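PDB 2BCG: secretory pathway GDP dissociation inhibitor from Saccharomyces cerevisiae, which regulates the GDP/GTP exchange of the Rab GTPase SEC4 by inhibiting GDP dissociation, and extracts GDP-bound YPT7 from vacuolar membranes. Local coordinates for residues T258-Y270 with F277-A289. Sequence-based numbering, arbitrary orientation.
Sequences TYMLDTPIDEVLY and FEGVKTKLGTFKA
Lys283 sends CG between its backbone N and carbonyl carbon (chi1 67°) and then runs fully extended, which carries NZ to the carbonyl O of Asp262, 2.8 Å away, the donor tilted somewhat out of the carbonyl plane. A water that accepts from NZ and donates to Leu261 O ties the ammonium to the same loop. Thr263 sets OG1 anti to its carbonyl carbon (chi1 -62°), which leaves CG2 anti to the backbone N and against Thr282 CB at 3.7 Å, while OG1 donates back to Leu261 O. Thr282 OG1 accepts from Leu284 N in an ST turn and donates to Gly285 O, which also receives Thr282 N, within the type I turn from Thr282 to Gly285. A valine here would probably leave Leu284 N without its acceptor and Gly285 O with one donor fewer, so that the turn is less firmly fixed. This turn joins the second and third strands of a small antiparallel sheet beside the parallel sheet that ends in strand 258-260. Its first two strands, 267-270 and 277-282, pair through Lys281 N to Glu267 O (2.8 Å, nearly straight at 170°) and Leu269 N to Gly279 O, with a classic beta bulge where Glu278 and Gly279 both face Leu269. Leu269 CD1 reaches across the middle strand to Thr286 CG2, a tight 3.4 Å. Met260 spans the two sheets: SD meets Leu284 CD1 tip to tip at 3.8 Å and lies obliquely to the Phe287 ring, a Met-aromatic contact, while CE packs on Phe287 CZ at 3.7 Å. Ile265, which also packs on Leu17 and Ile40 of the parallel sheet, sets CG2 against Val280 CG1.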
# COMPACT_ATOMS: atom_id res chain seq x y z
N THR A 258 13.47 -1.19 -12.86
CA THR A 258 14.38 -2.20 -12.32
C THR A 258 14.54 -1.97 -10.82
O THR A 258 14.73 -0.83 -10.38
CB THR A 258 15.76 -2.06 -13.00
OG1 THR A 258 15.60 -2.27 -14.40
CG2 THR A 258 16.78 -3.10 -12.49
N TYR A 259 14.40 -3.06 -10.05
CA TYR A 259 14.39 -3.01 -8.57
C TYR A 259 15.57 -3.75 -7.94
O TYR A 259 15.90 -4.87 -8.33
CB TYR A 259 13.04 -3.55 -8.01
CG TYR A 259 12.01 -2.44 -8.06
CD1 TYR A 259 11.75 -1.69 -6.93
CD2 TYR A 259 11.39 -2.08 -9.27
CE1 TYR A 259 10.84 -0.62 -6.96
CE2 TYR A 259 10.50 -0.99 -9.33
CZ TYR A 259 10.26 -0.25 -8.17
OH TYR A 259 9.44 0.85 -8.18
N MET A 260 16.15 -3.12 -6.92
CA MET A 260 17.22 -3.73 -6.10
C MET A 260 16.90 -3.47 -4.64
O MET A 260 16.66 -2.33 -4.27
CB MET A 260 18.60 -3.15 -6.44
CG MET A 260 19.06 -3.48 -7.82
SD MET A 260 20.47 -2.48 -8.26
CE MET A 260 20.76 -3.06 -9.94
N LEU A 261 16.84 -4.53 -3.83
CA LEU A 261 16.70 -4.38 -2.38
C LEU A 261 18.00 -4.80 -1.67
O LEU A 261 18.93 -5.35 -2.30
CB LEU A 261 15.54 -5.23 -1.86
CG LEU A 261 14.11 -4.90 -2.35
CD1 LEU A 261 13.21 -5.97 -1.77
CD2 LEU A 261 13.66 -3.49 -1.98
N ASP A 262 18.06 -4.55 -0.36
CA ASP A 262 19.25 -4.93 0.45
C ASP A 262 20.53 -4.47 -0.25
O ASP A 262 21.55 -5.17 -0.24
CB ASP A 262 19.28 -6.46 0.65
CG ASP A 262 20.26 -6.92 1.75
OD1 ASP A 262 20.68 -8.10 1.67
OD2 ASP A 262 20.59 -6.16 2.67
N THR A 263 20.48 -3.25 -0.80
CA THR A 263 21.56 -2.71 -1.60
C THR A 263 21.91 -1.32 -1.05
O THR A 263 21.32 -0.33 -1.45
CB THR A 263 21.16 -2.68 -3.10
OG1 THR A 263 20.92 -4.01 -3.55
CG2 THR A 263 22.24 -2.06 -3.97
N PRO A 264 22.83 -1.28 -0.07
CA PRO A 264 23.34 -0.00 0.43
C PRO A 264 23.84 0.91 -0.69
O PRO A 264 24.36 0.44 -1.69
CB PRO A 264 24.54 -0.43 1.29
CG PRO A 264 24.07 -1.74 1.85
CD PRO A 264 23.40 -2.42 0.66
N ILE A 265 23.68 2.22 -0.51
CA ILE A 265 24.34 3.17 -1.38
C ILE A 265 25.72 3.45 -0.79
O ILE A 265 25.84 4.17 0.18
CB ILE A 265 23.51 4.49 -1.51
CG1 ILE A 265 22.08 4.18 -1.99
CG2 ILE A 265 24.21 5.50 -2.44
CD1 ILE A 265 21.96 3.34 -3.30
N ASP A 266 26.75 2.84 -1.39
CA ASP A 266 28.13 3.02 -0.93
C ASP A 266 28.56 4.47 -1.04
O ASP A 266 29.25 4.98 -0.16
CB ASP A 266 29.08 2.17 -1.76
CG ASP A 266 28.83 0.68 -1.65
OD1 ASP A 266 29.25 -0.02 -2.60
OD2 ASP A 266 28.28 0.22 -0.63
N GLU A 267 28.19 5.11 -2.15
CA GLU A 267 28.57 6.48 -2.46
C GLU A 267 27.58 7.09 -3.44
O GLU A 267 27.19 6.48 -4.44
CB GLU A 267 29.97 6.52 -3.09
CG GLU A 267 30.60 7.90 -3.16
CD GLU A 267 31.94 7.90 -3.86
OE1 GLU A 267 32.42 9.00 -4.23
OE2 GLU A 267 32.52 6.80 -4.06
N VAL A 268 27.18 8.32 -3.15
CA VAL A 268 26.46 9.12 -4.14
C VAL A 268 27.48 9.89 -4.99
O VAL A 268 28.43 10.44 -4.44
CB VAL A 268 25.49 10.11 -3.46
CG1 VAL A 268 24.73 10.89 -4.48
CG2 VAL A 268 24.50 9.34 -2.58
N LEU A 269 27.27 9.91 -6.30
CA LEU A 269 28.21 10.56 -7.23
C LEU A 269 27.65 11.90 -7.72
O LEU A 269 26.47 12.03 -8.02
CB LEU A 269 28.54 9.65 -8.41
CG LEU A 269 29.11 8.28 -8.04
CD1 LEU A 269 29.20 7.40 -9.26
CD2 LEU A 269 30.46 8.38 -7.33
N TYR A 270 28.54 12.89 -7.79
CA TYR A 270 28.18 14.26 -8.12
C TYR A 270 29.08 14.78 -9.22
O TYR A 270 30.25 14.40 -9.28
CB TYR A 270 28.35 15.16 -6.91
CG TYR A 270 27.49 14.79 -5.73
CD1 TYR A 270 27.98 13.95 -4.73
CD2 TYR A 270 26.19 15.30 -5.60
CE1 TYR A 270 27.21 13.60 -3.63
CE2 TYR A 270 25.40 14.95 -4.51
CZ TYR A 270 25.91 14.10 -3.54
OH TYR A 270 25.17 13.74 -2.43
N PHE A 277 23.63 15.83 -8.81
CA PHE A 277 23.57 14.38 -8.90
C PHE A 277 23.92 13.79 -10.28
O PHE A 277 23.41 14.22 -11.32
CB PHE A 277 22.16 13.91 -8.48
CG PHE A 277 21.99 12.41 -8.54
CD1 PHE A 277 22.33 11.62 -7.44
CD2 PHE A 277 21.51 11.79 -9.70
CE1 PHE A 277 22.17 10.23 -7.49
CE2 PHE A 277 21.36 10.39 -9.77
CZ PHE A 277 21.69 9.62 -8.64
N GLU A 278 24.73 12.74 -10.27
CA GLU A 278 25.01 11.98 -11.48
C GLU A 278 24.81 10.46 -11.38
O GLU A 278 24.55 9.81 -12.40
CB GLU A 278 26.41 12.29 -12.01
CG GLU A 278 26.55 13.67 -12.65
CD GLU A 278 27.93 13.87 -13.28
OE1 GLU A 278 28.01 14.68 -14.24
OE2 GLU A 278 28.91 13.24 -12.81
N GLY A 279 24.91 9.92 -10.16
CA GLY A 279 24.67 8.48 -9.95
C GLY A 279 24.98 7.96 -8.56
O GLY A 279 25.18 8.72 -7.61
N VAL A 280 25.00 6.63 -8.44
CA VAL A 280 25.27 5.94 -7.17
C VAL A 280 26.21 4.75 -7.40
O VAL A 280 26.16 4.12 -8.46
CB VAL A 280 23.97 5.45 -6.45
CG1 VAL A 280 23.10 6.63 -6.06
CG2 VAL A 280 23.21 4.45 -7.29
N LYS A 281 27.05 4.46 -6.40
CA LYS A 281 27.88 3.26 -6.40
C LYS A 281 27.31 2.27 -5.39
O LYS A 281 26.97 2.63 -4.25
CB LYS A 281 29.32 3.62 -6.04
CG LYS A 281 30.34 2.47 -6.08
CD LYS A 281 31.75 2.97 -5.67
CE LYS A 281 32.80 1.87 -5.66
NZ LYS A 281 34.18 2.47 -5.48
N THR A 282 27.19 1.02 -5.83
CA THR A 282 26.66 -0.04 -5.00
C THR A 282 27.54 -1.28 -5.17
O THR A 282 28.42 -1.29 -6.04
CB THR A 282 25.22 -0.39 -5.44
OG1 THR A 282 25.28 -1.09 -6.68
CG2 THR A 282 24.31 0.86 -5.62
N LYS A 283 27.28 -2.30 -4.34
CA LYS A 283 27.93 -3.61 -4.44
C LYS A 283 27.72 -4.28 -5.80
O LYS A 283 28.46 -5.19 -6.17
CB LYS A 283 27.41 -4.55 -3.33
CG LYS A 283 25.94 -4.94 -3.48
CD LYS A 283 25.44 -5.72 -2.27
CE LYS A 283 24.01 -6.20 -2.50
NZ LYS A 283 23.46 -6.92 -1.32
N LEU A 284 26.70 -3.82 -6.53
CA LEU A 284 26.36 -4.37 -7.86
C LEU A 284 26.93 -3.56 -9.02
O LEU A 284 26.82 -3.96 -10.18
CB LEU A 284 24.84 -4.51 -8.02
CG LEU A 284 24.11 -5.48 -7.08
CD1 LEU A 284 22.62 -5.49 -7.40
CD2 LEU A 284 24.70 -6.88 -7.19
N GLY A 285 27.53 -2.41 -8.72
CA GLY A 285 28.09 -1.55 -9.74
C GLY A 285 27.71 -0.09 -9.57
O GLY A 285 27.09 0.30 -8.58
N THR A 286 28.09 0.71 -10.56
CA THR A 286 27.82 2.13 -10.54
C THR A 286 26.74 2.41 -11.60
O THR A 286 26.82 1.97 -12.74
CB THR A 286 29.11 2.92 -10.78
OG1 THR A 286 29.98 2.68 -9.65
CG2 THR A 286 28.82 4.40 -10.90
N PHE A 287 25.70 3.14 -11.17
CA PHE A 287 24.53 3.43 -11.99
C PHE A 287 24.36 4.93 -12.10
O PHE A 287 24.56 5.64 -11.11
CB PHE A 287 23.28 2.78 -11.38
CG PHE A 287 23.46 1.30 -11.15
CD1 PHE A 287 23.56 0.77 -9.86
CD2 PHE A 287 23.65 0.45 -12.23
CE1 PHE A 287 23.79 -0.61 -9.66
CE2 PHE A 287 23.88 -0.92 -12.04
CZ PHE A 287 23.96 -1.45 -10.75
N LYS A 288 24.02 5.41 -13.30
CA LYS A 288 23.95 6.85 -13.57
C LYS A 288 22.58 7.29 -14.07
O LYS A 288 21.93 6.56 -14.80
CB LYS A 288 25.03 7.25 -14.59
CG LYS A 288 26.45 7.01 -14.06
CD LYS A 288 27.46 7.41 -15.09
CE LYS A 288 28.86 7.40 -14.51
NZ LYS A 288 29.88 7.63 -15.59
N ALA A 289 22.18 8.50 -13.69
CA ALA A 289 20.94 9.10 -14.21
C ALA A 289 21.05 10.61 -14.02
O ALA A 289 21.78 11.07 -13.14
CB ALA A 289 19.74 8.56 -13.48
O HOH W 1 21.06 -7.73 -2.28
O HOH W 2 25.78 -1.75 -1.95